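Local coordinates for protein Ral guanine nucleotide dissociation stimulator-like 2 (PDB 4JGW) that probably acts as a guanine nucleotide exchange factor for small G proteins and associates in vitro with the GTP-bound forms of Rap1A and H-Ras, at residues L391-F394 with L395-V399; R442-S445 with D446-Q449; P321-R324 with L325-A328; E145-L148 with L149-Y153. One frame throughout, in Å; residues are numbered along the deposited sequence.

Contact 1: L391-F394 with L395-V399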
loop_
_atom_site.group_PDB
_atom_site.type_symbol
_atom_site.label_atom_id
_atom_site.label_comp_id
_atom_site.label_asym_id
_atom_site.label_seq_id
_atom_site.Cartn_x
_atom_site.Cartn_y
_atom_site.Cartn_z
ATOM N N LEU A 391 5.118 -5.527 2.488
ATOM C CA LEU A 391 3.848 -4.849 2.737
ATOM C C LEU A 391 3.294 -5.101 4.143
ATOM O O LEU A 391 2.608 -4.245 4.705
ATOM C CB LEU A 391 2.819 -5.236 1.668
ATOM C CG LEU A 391 1.495 -4.466 1.596
ATOM C CD1 LEU A 391 1.714 -2.960 1.443
ATOM C CD2 LEU A 391 0.642 -5.000 0.461
ATOM N N GLY A 392 3.610 -6.268 4.703
ATOM C CA GLY A 392 3.115 -6.682 6.020
ATOM C C GLY A 392 3.320 -5.675 7.138
ATOM O O GLY A 392 2.483 -5.560 8.033
ATOM N N THR A 393 4.431 -4.947 7.080
ATOM C CA THR A 393 4.745 -3.908 8.061
ATOM C C THR A 393 3.783 -2.719 7.956
ATOM O O THR A 393 3.397 -2.137 8.971
ATOM C CB THR A 393 6.203 -3.423 7.917
ATOM O OG1 THR A 393 7.066 -4.550 7.713
ATOM C CG2 THR A 393 6.653 -2.671 9.167
ATOM N N PHE A 394 3.402 -2.367 6.729
ATOM C CA PHE A 394 2.430 -1.303 6.489
ATOM C C PHE A 394 1.020 -1.749 6.864
ATOM O O PHE A 394 0.224 -0.955 7.370
ATOM C CB PHE A 394 2.474 -0.841 5.028
ATOM C CG PHE A 394 3.724 -0.088 4.670
ATOM C CD1 PHE A 394 4.855 -0.763 4.219
ATOM C CD2 PHE A 394 3.775 1.298 4.792
ATOM C CE1 PHE A 394 6.015 -0.069 3.895
ATOM C CE2 PHE A 394 4.931 2.000 4.469
ATOM C CZ PHE A 394 6.052 1.315 4.019
ATOM N N LEU A 395 0.718 -3.022 6.615
ATOM C CA LEU A 395 -0.572 -3.594 6.991
ATOM C C LEU A 395 -0.735 -3.631 8.512
ATOM O O LEU A 395 -1.826 -3.386 9.026
ATOM C CB LEU A 395 -0.754 -4.992 6.388
ATOM C CG LEU A 395 -0.757 -5.113 4.860
ATOM C CD1 LEU A 395 -0.746 -6.572 4.443
ATOM C CD2 LEU A 395 -1.941 -4.385 4.229
ATOM N N LYS A 396 0.362 -3.907 9.216
ATOM C CA LYS A 396 0.367 -3.953 10.676
ATOM C C LYS A 396 0.193 -2.562 11.294
ATOM O O LYS A 396 -0.626 -2.382 12.201
ATOM C CB LYS A 396 1.651 -4.603 11.202
ATOM C CG LYS A 396 1.451 -5.363 12.503
ATOM C CD LYS A 396 2.566 -5.102 13.504
ATOM C CE LYS A 396 2.243 -5.756 14.847
ATOM N NZ LYS A 396 2.941 -5.099 15.985
ATOM N N ASP A 397 0.961 -1.589 10.805
ATOM C CA ASP A 397 0.855 -0.206 11.275
ATOM C C ASP A 397 -0.558 0.347 11.097
ATOM O O ASP A 397 -1.069 1.054 11.970
ATOM C CB ASP A 397 1.866 0.697 10.560
ATOM C CG ASP A 397 3.304 0.383 10.934
ATOM O OD1 ASP A 397 3.547 -0.106 12.060
ATOM O OD2 ASP A 397 4.197 0.629 10.097
ATOM N N LEU A 398 -1.181 0.007 9.970
ATOM C CA LEU A 398 -2.541 0.444 9.670
ATOM C C LEU A 398 -3.599 -0.264 10.516
ATOM O O LEU A 398 -4.668 0.295 10.768
ATOM C CB LEU A 398 -2.840 0.314 8.174
ATOM C CG LEU A 398 -2.217 1.422 7.310
ATOM C CD1 LEU A 398 -2.120 0.999 5.852
ATOM C CD2 LEU A 398 -2.984 2.737 7.439
ATOM N N VAL A 399 -3.296 -1.485 10.954
ATOM C CA VAL A 399 -4.153 -2.198 11.904
ATOM C C VAL A 399 -4.014 -1.593 13.309
ATOM O O VAL A 399 -5.020 -1.389 13.992
ATOM C CB VAL A 399 -3.899 -3.738 11.897
ATOM C CG1 VAL A 399 -4.534 -4.411 13.105
ATOM C CG2 VAL A 399 -4.444 -4.365 10.622
#
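Leu395 meets Leu391 one helical turn earlier, through both backbone and side chain. Its N donates to Leu391 O at 3.0 Å. The side chains pass each other at a slant, CG of Leu395 standing 4.0 Å from CG of Leu391. The first torsions differ: Leu391 swings CG anti to its backbone N (chi1 -170°), whereas Leu395 keeps CG beside its own N, which lays Leu395 CG 3.5 Å from Leu391 O. Lys396 N donates to Gly392 O at 2.9 Å; CB of Lys396 lies against the same oxygen, and the rest of the chain departs from the contact.

These bonds are the i to i+4 pattern of the first turns of helix 392-404, in the CDC25-homology (RasGEF) part of the protein. One flank of the helix faces inward: Phe394 is set against Ile425, Leu429 and Leu432 of helix 416-436, and Leu391, Leu395 and Leu398 all reach Cys226.

Asp397 N bonds to Thr393 O, and its carboxylate turns toward that oxygen, OD2 of Asp397 lying 3.1 Å from Thr393 O. Both are acceptors, so this approach is no bond and is probably mildly unfavourable. Leu398 N donates to Phe394 O at 3.1 Å, and Leu398 CD1 closes over the same oxygen at 3.4 Å.

Contact 2: R442-S445 with D446-Q449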
loop_
_atom_site.group_PDB
_atom_site.type_symbol
_atom_site.label_atom_id
_atom_site.label_comp_id
_atom_site.label_asym_id
_atom_site.label_seq_id
_atom_site.Cartn_x
_atom_site.Cartn_y
_atom_site.Cartn_z
ATOM N N ARG A 442 14.238 -7.443 -17.061
ATOM C CA ARG A 442 13.757 -8.187 -18.223
ATOM C C ARG A 442 13.202 -9.555 -17.816
ATOM O O ARG A 442 13.831 -10.269 -17.032
ATOM C CB ARG A 442 14.886 -8.372 -19.245
ATOM C CG ARG A 442 15.747 -7.130 -19.479
ATOM C CD ARG A 442 17.019 -7.472 -20.244
ATOM N NE ARG A 442 18.071 -6.477 -20.031
ATOM C CZ ARG A 442 19.273 -6.506 -20.606
ATOM N NH1 ARG A 442 19.596 -7.481 -21.450
ATOM N NH2 ARG A 442 20.154 -5.550 -20.339
ATOM N N PRO A 443 12.020 -9.922 -18.348
ATOM C CA PRO A 443 11.428 -11.232 -18.071
ATOM C C PRO A 443 12.231 -12.399 -18.653
ATOM O O PRO A 443 12.392 -12.504 -19.872
ATOM C CB PRO A 443 10.040 -11.141 -18.720
ATOM C CG PRO A 443 10.149 -10.055 -19.722
ATOM C CD PRO A 443 11.130 -9.077 -19.163
ATOM N N ASN A 444 12.739 -13.251 -17.765
ATOM C CA ASN A 444 13.416 -14.489 -18.134
ATOM C C ASN A 444 12.375 -15.597 -18.248
ATOM O O ASN A 444 11.871 -16.084 -17.235
ATOM C CB ASN A 444 14.475 -14.838 -17.078
ATOM C CG ASN A 444 15.247 -16.111 -17.399
ATOM O OD1 ASN A 444 14.667 -17.169 -17.649
ATOM N ND2 ASN A 444 16.570 -16.015 -17.359
ATOM N N SER A 445 12.064 -15.990 -19.483
ATOM C CA SER A 445 10.985 -16.949 -19.760
ATOM C C SER A 445 11.100 -18.272 -18.996
ATOM O O SER A 445 10.093 -18.816 -18.539
ATOM C CB SER A 445 10.861 -17.212 -21.267
ATOM O OG SER A 445 11.996 -17.895 -21.769
ATOM N N ASP A 446 12.321 -18.780 -18.855
ATOM C CA ASP A 446 12.535 -20.092 -18.236
ATOM C C ASP A 446 12.492 -20.097 -16.703
ATOM O O ASP A 446 12.028 -21.068 -16.107
ATOM C CB ASP A 446 13.810 -20.755 -18.765
ATOM C CG ASP A 446 13.639 -21.288 -20.180
ATOM O OD1 ASP A 446 13.736 -20.490 -21.138
ATOM O OD2 ASP A 446 13.407 -22.507 -20.334
ATOM N N ILE A 447 12.968 -19.025 -16.071
ATOM C CA ILE A 447 12.819 -18.877 -14.618
ATOM C C ILE A 447 11.342 -18.683 -14.269
ATOM O O ILE A 447 10.842 -19.269 -13.305
ATOM C CB ILE A 447 13.672 -17.718 -14.032
ATOM C CG1 ILE A 447 15.159 -17.952 -14.310
ATOM C CG2 ILE A 447 13.435 -17.577 -12.522
ATOM C CD1 ILE A 447 16.059 -16.786 -13.950
ATOM N N GLN A 448 10.651 -17.875 -15.074
ATOM C CA GLN A 448 9.218 -17.636 -14.900
ATOM C C GLN A 448 8.403 -18.924 -15.034
ATOM O O GLN A 448 7.497 -19.169 -14.235
ATOM C CB GLN A 448 8.709 -16.571 -15.881
ATOM C CG GLN A 448 9.175 -15.144 -15.578
ATOM C CD GLN A 448 8.605 -14.573 -14.282
ATOM O OE1 GLN A 448 7.541 -14.984 -13.813
ATOM N NE2 GLN A 448 9.314 -13.613 -13.705
ATOM N N GLN A 449 8.740 -19.741 -16.033
ATOM C CA GLN A 449 8.072 -21.027 -16.252
ATOM C C GLN A 449 8.283 -21.985 -15.074
ATOM O O GLN A 449 7.362 -22.707 -14.685
ATOM C CB GLN A 449 8.534 -21.672 -17.566
ATOM C CG GLN A 449 7.707 -22.888 -17.992
ATOM C CD GLN A 449 8.022 -23.369 -19.401
ATOM O OE1 GLN A 449 9.184 -23.413 -19.816
ATOM N NE2 GLN A 449 6.983 -23.741 -20.141
HETATM O O HOH W 1 15.627 -18.367 -20.293
#
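Asn444 and Ile447 set their side chains at about a right angle, and Asn444 serves as the N-cap of helix 445-453. With CG anti to the backbone N (chi1 -179°), the amide is turned forward over the first helical turn. There OD1 accepts from Ile447 N at 3.0 Å; the hydrogen points almost straight at the oxygen (168°), but the donor stands above the plane of the amide carbonyl and not on a lone pair. A second, weak bond comes to OD1 from Asp446 N at 3.1 Å, bent to 122°. The right-angle approach carries the isoleucine across the amide, with CG1 and CD1 lying against it; Asn444 ND2 is 3.5 Å from Ile447 CD1.

The main chain of Asn444 is used as well, its O accepting from Gln448 N. Asn444 N and Gln448 NE2 both bond to Gln209 OE1 on helix 203-219, and Ile447 also packs on Gln209, which joins the helix start to that neighbour within the Ras-GEF region.

Towards the exposed side stand Ser445 and Asp446, whose side chains meet through a weak bond from Ser445 OG to Asp446 OD1 at 3.2 Å. A water joins the amide and carboxylate oxygens, donating to Asn444 OD1 at 3.1 Å and to Asp446 OD1 at 3.0 Å.

Contact 3: P321-R324 with L325-A328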
loop_
_atom_site.group_PDB
_atom_site.type_symbol
_atom_site.label_atom_id
_atom_site.label_comp_id
_atom_site.label_asym_id
_atom_site.label_seq_id
_atom_site.Cartn_x
_atom_site.Cartn_y
_atom_site.Cartn_z
ATOM N N PRO A 321 9.636 -25.963 10.315
ATOM C CA PRO A 321 10.089 -27.141 9.558
ATOM C C PRO A 321 11.449 -26.989 8.852
ATOM O O PRO A 321 12.005 -27.984 8.383
ATOM C CB PRO A 321 8.970 -27.353 8.530
ATOM C CG PRO A 321 8.316 -26.030 8.395
ATOM C CD PRO A 321 8.402 -25.390 9.741
ATOM N N ILE A 322 11.971 -25.767 8.776
ATOM C CA ILE A 322 13.284 -25.525 8.167
ATOM C C ILE A 322 14.358 -25.281 9.230
ATOM O O ILE A 322 15.511 -25.690 9.063
ATOM C CB ILE A 322 13.242 -24.365 7.127
ATOM C CG1 ILE A 322 12.173 -24.625 6.052
ATOM C CG2 ILE A 322 14.620 -24.129 6.496
ATOM C CD1 ILE A 322 12.290 -25.965 5.321
ATOM N N HIS A 323 13.970 -24.619 10.317
ATOM C CA HIS A 323 14.847 -24.406 11.471
ATOM C C HIS A 323 15.275 -25.743 12.085
ATOM O O HIS A 323 16.423 -25.895 12.506
ATOM C CB HIS A 323 14.145 -23.531 12.518
ATOM C CG HIS A 323 15.027 -23.110 13.652
ATOM N ND1 HIS A 323 15.952 -22.093 13.538
ATOM C CD2 HIS A 323 15.119 -23.561 14.926
ATOM C CE1 HIS A 323 16.580 -21.942 14.691
ATOM N NE2 HIS A 323 16.094 -22.820 15.549
ATOM N N ARG A 324 14.342 -26.698 12.113
ATOM C CA ARG A 324 14.558 -28.060 12.627
ATOM C C ARG A 324 15.757 -28.798 12.033
ATOM O O ARG A 324 16.364 -29.640 12.698
ATOM C CB ARG A 324 13.325 -28.921 12.351
ATOM C CG ARG A 324 12.267 -28.914 13.431
ATOM C CD ARG A 324 11.342 -30.115 13.276
ATOM N NE ARG A 324 11.930 -31.329 13.844
ATOM C CZ ARG A 324 12.536 -32.287 13.145
ATOM N NH1 ARG A 324 12.648 -32.202 11.824
ATOM N NH2 ARG A 324 13.031 -33.344 13.774
ATOM N N LEU A 325 16.071 -28.496 10.776
ATOM C CA LEU A 325 17.022 -29.285 9.995
ATOM C C LEU A 325 18.477 -29.014 10.384
ATOM O O LEU A 325 19.241 -28.430 9.615
ATOM C CB LEU A 325 16.791 -29.061 8.495
ATOM C CG LEU A 325 15.349 -29.206 7.991
ATOM C CD1 LEU A 325 15.198 -28.606 6.602
ATOM C CD2 LEU A 325 14.872 -30.660 8.012
ATOM N N ARG A 326 18.845 -29.471 11.580
ATOM C CA ARG A 326 20.157 -29.188 12.171
ATOM C C ARG A 326 21.329 -29.864 11.470
ATOM O O ARG A 326 22.455 -29.363 11.521
ATOM C CB ARG A 326 20.164 -29.521 13.671
ATOM C CG ARG A 326 19.454 -28.480 14.534
ATOM C CD ARG A 326 20.211 -27.155 14.522
ATOM N NE ARG A 326 19.327 -26.028 14.246
ATOM C CZ ARG A 326 19.717 -24.878 13.702
ATOM N NH1 ARG A 326 20.986 -24.686 13.364
ATOM N NH2 ARG A 326 18.832 -23.916 13.489
ATOM N N ALA A 327 21.067 -30.997 10.820
ATOM C CA ALA A 327 22.093 -31.682 10.039
ATOM C C ALA A 327 22.409 -30.876 8.782
ATOM O O ALA A 327 23.578 -30.659 8.454
ATOM C CB ALA A 327 21.651 -33.096 9.684
ATOM N N ALA A 328 21.358 -30.425 8.101
ATOM C CA ALA A 328 21.490 -29.584 6.913
ATOM C C ALA A 328 22.156 -28.247 7.242
ATOM O O ALA A 328 23.095 -27.838 6.558
ATOM C CB ALA A 328 20.133 -29.365 6.265
#
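His323 carries its ring anti to the backbone N (chi1 -172°), and Arg326 bends at chi2 and again at chi3 (131°), folding its guanidinium back to that ring. NH2 of Arg326 ends over one face of the imidazole, displaced toward the rim and 3.2 Å from His323 CE1. The two planes are 68° apart, which excludes a parallel stack. The same NH2 makes a weak bond to His323 O at 3.3 Å, so the ring and carbonyl of one residue meet a single nitrogen.

Between them the chain is kinked by an inverse gamma turn centred on Leu325, closed by Arg326 N donating to Arg324 O at 2.7 Å. Leu325 is also the N-cap residue of helix 326-330. Its N gives a weak bond to Ile322 O, and its CD1 lies 4.1 Å from Ile322 CD1, the two side chains crossing at a slant.

In the Ras-GEF region this turn links helices 320-323 and 326-330. Arg324 NH2 bonds to Glu470 O, and the Glu470 carboxylate takes the backbone N of Ala327 and Ala328. On the buried side, Ile322 and Leu325 pack on Val264 of helix 244-264, and Leu325 also touches Arg287 of helix 284-303 and Val469 of helix 459-469.

Contact 4: E145-L148 with L149-Y153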
loop_
_atom_site.group_PDB
_atom_site.type_symbol
_atom_site.label_atom_id
_atom_site.label_comp_id
_atom_site.label_asym_id
_atom_site.label_seq_id
_atom_site.Cartn_x
_atom_site.Cartn_y
_atom_site.Cartn_z
ATOM N N GLU A 145 -23.618 15.973 -14.785
ATOM C CA GLU A 145 -23.576 16.576 -16.120
ATOM C C GLU A 145 -24.866 17.308 -16.505
ATOM O O GLU A 145 -24.842 18.203 -17.350
ATOM C CB GLU A 145 -23.138 15.562 -17.193
ATOM C CG GLU A 145 -24.236 14.700 -17.805
ATOM C CD GLU A 145 -23.746 13.920 -19.020
ATOM O OE1 GLU A 145 -22.939 12.980 -18.845
ATOM O OE2 GLU A 145 -24.171 14.246 -20.149
ATOM N N SER A 146 -25.979 16.936 -15.871
ATOM C CA SER A 146 -27.235 17.667 -16.031
ATOM C C SER A 146 -27.172 19.001 -15.292
ATOM O O SER A 146 -27.790 19.975 -15.714
ATOM C CB SER A 146 -28.428 16.843 -15.542
ATOM O OG SER A 146 -28.389 16.660 -14.137
ATOM N N PHE A 147 -26.421 19.031 -14.191
ATOM C CA PHE A 147 -26.196 20.255 -13.420
ATOM C C PHE A 147 -25.355 21.264 -14.201
ATOM O O PHE A 147 -25.613 22.469 -14.148
ATOM C CB PHE A 147 -25.538 19.927 -12.071
ATOM C CG PHE A 147 -24.770 21.074 -11.467
ATOM C CD1 PHE A 147 -25.420 22.053 -10.721
ATOM C CD2 PHE A 147 -23.392 21.176 -11.646
ATOM C CE1 PHE A 147 -24.711 23.116 -10.167
ATOM C CE2 PHE A 147 -22.676 22.237 -11.098
ATOM C CZ PHE A 147 -23.337 23.207 -10.357
ATOM N N LEU A 148 -24.352 20.759 -14.917
ATOM C CA LEU A 148 -23.417 21.593 -15.677
ATOM C C LEU A 148 -24.068 22.252 -16.892
ATOM O O LEU A 148 -23.822 23.427 -17.171
ATOM C CB LEU A 148 -22.192 20.773 -16.106
ATOM C CG LEU A 148 -21.230 20.315 -15.002
ATOM C CD1 LEU A 148 -20.447 19.092 -15.440
ATOM C CD2 LEU A 148 -20.286 21.438 -14.585
ATOM N N LEU A 149 -24.894 21.488 -17.606
ATOM C CA LEU A 149 -25.621 21.989 -18.775
ATOM C C LEU A 149 -26.747 22.939 -18.375
ATOM O O LEU A 149 -27.066 23.876 -19.107
ATOM C CB LEU A 149 -26.179 20.825 -19.604
ATOM C CG LEU A 149 -25.335 20.220 -20.736
ATOM C CD1 LEU A 149 -24.063 19.540 -20.234
ATOM C CD2 LEU A 149 -26.175 19.236 -21.538
ATOM N N ARG A 150 -27.334 22.686 -17.207
ATOM C CA ARG A 150 -28.417 23.499 -16.656
ATOM C C ARG A 150 -27.921 24.879 -16.221
ATOM O O ARG A 150 -28.643 25.871 -16.342
ATOM C CB ARG A 150 -29.037 22.773 -15.464
ATOM C CG ARG A 150 -30.499 23.073 -15.194
ATOM C CD ARG A 150 -31.137 21.912 -14.438
ATOM N NE ARG A 150 -30.407 21.583 -13.212
ATOM C CZ ARG A 150 -30.242 20.350 -12.736
ATOM N NH1 ARG A 150 -30.742 19.301 -13.379
ATOM N NH2 ARG A 150 -29.560 20.162 -11.613
ATOM N N THR A 151 -26.689 24.931 -15.716
ATOM C CA THR A 151 -26.074 26.184 -15.277
ATOM C C THR A 151 -25.290 26.873 -16.397
ATOM O O THR A 151 -24.933 28.048 -16.284
ATOM C CB THR A 151 -25.148 25.976 -14.050
ATOM O OG1 THR A 151 -24.221 24.917 -14.315
ATOM C CG2 THR A 151 -25.963 25.635 -12.808
ATOM N N GLY A 152 -25.031 26.134 -17.476
ATOM C CA GLY A 152 -24.295 26.655 -18.627
ATOM C C GLY A 152 -22.824 26.888 -18.337
ATOM O O GLY A 152 -22.264 27.920 -18.713
ATOM N N TYR A 153 -22.200 25.922 -17.666
ATOM C CA TYR A 153 -20.791 26.011 -17.295
ATOM C C TYR A 153 -19.889 25.698 -18.487
ATOM O O TYR A 153 -20.182 24.802 -19.282
ATOM C CB TYR A 153 -20.487 25.062 -16.130
ATOM C CG TYR A 153 -19.134 25.280 -15.482
ATOM C CD1 TYR A 153 -18.967 26.229 -14.474
ATOM C CD2 TYR A 153 -18.023 24.531 -15.873
ATOM C CE1 TYR A 153 -17.729 26.431 -13.875
ATOM C CE2 TYR A 153 -16.779 24.726 -15.281
ATOM C CZ TYR A 153 -16.640 25.676 -14.284
ATOM O OH TYR A 153 -15.413 25.874 -13.696
HETATM O O HOH W 2 -28.406 17.557 -10.873
#
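Phe147 has Thr151 OG1 over one face of its ring, and Thr151 CG2 stands 3.9 Å from ring atom CE1, the two side chains crossing at a slant. The guanidinium of Arg150 is likewise approached on a face: Ser146 O and Phe147 CA both lie over it, the oxygen 3.7 Å above its plane and offset toward the rim. A bend at chi3 (55°) brings the group back along the helix. Its NE forms a salt bridge with Glu104, while NH2 gives a 2.9 Å bond to a water that donates weakly to Ser146 OG; that hydroxyl is bonded more firmly to Asp142 O. The third flat group, the ring of Tyr153, meets Leu148 CD2 obliquely.

All this surrounds the C-terminal end of helix 138-151 in the N-terminal Ras-GEF (REM) region, which finishes in a Schellman motif. Gly152 leaves the helix with positive phi (70°), allowing Tyr153 N to turn back to Leu148 O at 3.0 Å with a nearly straight N-H...O angle of 172°. The companion bond, from Gly152 N to Leu149 O, is weak. The hydrophobic contact that goes with such a cap is made by Leu148 CD2 and Tyr153 CB, 3.9 Å apart in side chains that lie alongside each other. Tyr153 continues onto Glu112 and Thr115 of helix 108-128, and Leu148 onto Ile167.

One residue earlier, Phe147 O accepts two bonds from Thr151: the hydroxyl OG1 at 2.8 Å and the backbone N at 3.1 Å.

Overall arrangement
Contacts 1, 2 and 3 belong to the Ras-GEF region and contact 4 to the N-terminal Ras-GEF region; contacts 3 and 4 lie on opposite sides of the chain centre, their centres about 71 Å apart. Contacts 1, 3 and 4 are partly buried, contact 2 at the surface. Contact 1, about 9 Å from the chain centre, rests on regular helix bonds with leucines facing inward. In contact 2 an amide and water serve a helix start, whereas contact 4 handles a helix end with glycine and an apolar pair. Contact 3 joins two short helices and combines an exposed histidine-arginine approach with a buried isoleucine-leucine pair. Contacts 1 and 3 touch helix 244-264 through different residues.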